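Local atomic coordinates of Plm1 (Streptomyces sp. HK803, PDB entry 4HXY), a protein that probably uses bound NADPH to reduce the beta-keto group of a polyketide intermediate in the first module of phoslactomycin biosynthesis. Residues D69-L74 with V283-T288. Residues are numbered along the deposited sequence; the frame is centred on the assembly and turned at random.
Sequences DLLAAL and VRIAET
Between the two Rossmann-like halves of this modular ketoreductase, the 67-77 helix of the N-terminal, structural half meets the loop that leads into helix 290-310 of the catalytic half. Leu74 points toward the loop, Leu71, one helical turn before it, reaches over with the end of its side chain, and both touch the CG2 methyl of Ile285: Leu71 CD1 lies 3.8 Å from Ile285 CG2, and Leu74 CD1 is 4.1 Å from the same carbon. The Leu71 and Ile285 side chains run past one another in opposite senses, whereas Leu74 comes in at a slant. Leu71 has its CG anti to the backbone N (chi1 -176°), which carries both methyls out to the loop; Leu71 CD2 then sits 3.4 Å from Thr288 O. That oxygen also accepts a hydrogen bond from His75 NE2, just along the same helix. Inside the loop, Thr288 OG1 donates to Arg284 O at 2.8 Å, standing 53° out of the carbonyl plane, while Glu287 N reaches this oxygen from the opposite face. Glu120 on helix 105-120 takes the amide of Ile285, and Ala117 of that helix touches both Leu74 and Ile285. The buried contact is thus made by leucine methyls, without a polar bond between the segments; the turn's own hydrogen bonds fix the shape that presents Ile285, and polar bonds from His75 and Glu120 add to it.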
# COMPACT_ATOMS: atom_id res chain seq x y z
N ASP A 69 -8.42 -9.45 -9.29
CA ASP A 69 -9.41 -10.49 -9.04
C ASP A 69 -10.60 -9.90 -8.30
O ASP A 69 -11.77 -10.22 -8.60
CB ASP A 69 -8.82 -11.63 -8.22
CG ASP A 69 -7.65 -12.32 -8.90
OD1 ASP A 69 -7.66 -12.46 -10.15
OD2 ASP A 69 -6.72 -12.75 -8.17
N LEU A 70 -10.33 -9.06 -7.31
CA LEU A 70 -11.41 -8.41 -6.56
C LEU A 70 -12.12 -7.39 -7.45
O LEU A 70 -13.34 -7.25 -7.40
CB LEU A 70 -10.86 -7.75 -5.28
CG LEU A 70 -11.88 -6.97 -4.44
CD1 LEU A 70 -13.07 -7.83 -4.05
CD2 LEU A 70 -11.18 -6.42 -3.18
N LEU A 71 -11.37 -6.67 -8.28
CA LEU A 71 -11.95 -5.72 -9.21
C LEU A 71 -12.96 -6.43 -10.12
O LEU A 71 -14.08 -5.97 -10.30
CB LEU A 71 -10.88 -5.05 -10.08
CG LEU A 71 -11.40 -3.95 -11.03
CD1 LEU A 71 -11.81 -2.70 -10.28
CD2 LEU A 71 -10.37 -3.57 -12.10
N ALA A 72 -12.55 -7.57 -10.66
CA ALA A 72 -13.43 -8.35 -11.53
C ALA A 72 -14.72 -8.80 -10.82
O ALA A 72 -15.79 -8.73 -11.41
CB ALA A 72 -12.71 -9.56 -12.11
N ALA A 73 -14.60 -9.25 -9.58
CA ALA A 73 -15.76 -9.67 -8.80
C ALA A 73 -16.71 -8.51 -8.56
O ALA A 73 -17.93 -8.66 -8.64
CB ALA A 73 -15.32 -10.28 -7.47
N LEU A 74 -16.17 -7.33 -8.25
CA LEU A 74 -17.02 -6.18 -7.99
C LEU A 74 -17.74 -5.76 -9.26
O LEU A 74 -18.87 -5.31 -9.20
CB LEU A 74 -16.19 -5.01 -7.40
CG LEU A 74 -15.72 -5.28 -5.98
CD1 LEU A 74 -14.64 -4.27 -5.53
CD2 LEU A 74 -16.93 -5.30 -4.97
N VAL A 283 -10.46 7.76 -10.03
CA VAL A 283 -11.38 6.94 -10.81
C VAL A 283 -12.06 5.94 -9.88
O VAL A 283 -11.39 5.13 -9.24
CB VAL A 283 -10.63 6.17 -11.93
CG1 VAL A 283 -11.62 5.49 -12.89
CG2 VAL A 283 -9.69 7.11 -12.68
N ARG A 284 -13.39 5.97 -9.81
CA ARG A 284 -14.13 5.01 -8.99
C ARG A 284 -13.93 3.59 -9.50
O ARG A 284 -13.66 3.38 -10.69
CB ARG A 284 -15.63 5.34 -8.96
CG ARG A 284 -16.00 6.73 -8.40
CD ARG A 284 -15.57 7.00 -6.96
NE ARG A 284 -14.56 8.06 -6.87
CZ ARG A 284 -14.65 9.20 -6.17
NH1 ARG A 284 -15.72 9.48 -5.42
NH2 ARG A 284 -13.65 10.08 -6.22
N ILE A 285 -14.11 2.61 -8.62
CA ILE A 285 -13.99 1.22 -8.97
C ILE A 285 -14.91 0.89 -10.14
O ILE A 285 -14.50 0.16 -11.06
CB ILE A 285 -14.33 0.30 -7.76
CG1 ILE A 285 -13.18 0.34 -6.75
CG2 ILE A 285 -14.64 -1.15 -8.22
CD1 ILE A 285 -13.56 -0.16 -5.36
N ALA A 286 -16.11 1.46 -10.12
CA ALA A 286 -17.10 1.21 -11.17
C ALA A 286 -16.63 1.63 -12.56
O ALA A 286 -17.12 1.09 -13.56
CB ALA A 286 -18.42 1.90 -10.85
N GLU A 287 -15.72 2.60 -12.62
CA GLU A 287 -15.19 3.12 -13.87
C GLU A 287 -13.78 2.62 -14.17
O GLU A 287 -13.21 3.01 -15.18
CB GLU A 287 -15.17 4.66 -13.84
CG GLU A 287 -16.51 5.34 -14.10
CD GLU A 287 -17.59 5.00 -13.11
OE1 GLU A 287 -18.56 4.31 -13.50
OE2 GLU A 287 -17.49 5.44 -11.94
N THR A 288 -13.22 1.78 -13.30
CA THR A 288 -11.85 1.26 -13.47
C THR A 288 -11.84 -0.13 -14.10
O THR A 288 -12.32 -1.09 -13.49
CB THR A 288 -11.11 1.18 -12.12
OG1 THR A 288 -11.09 2.46 -11.50
CG2 THR A 288 -9.67 0.75 -12.34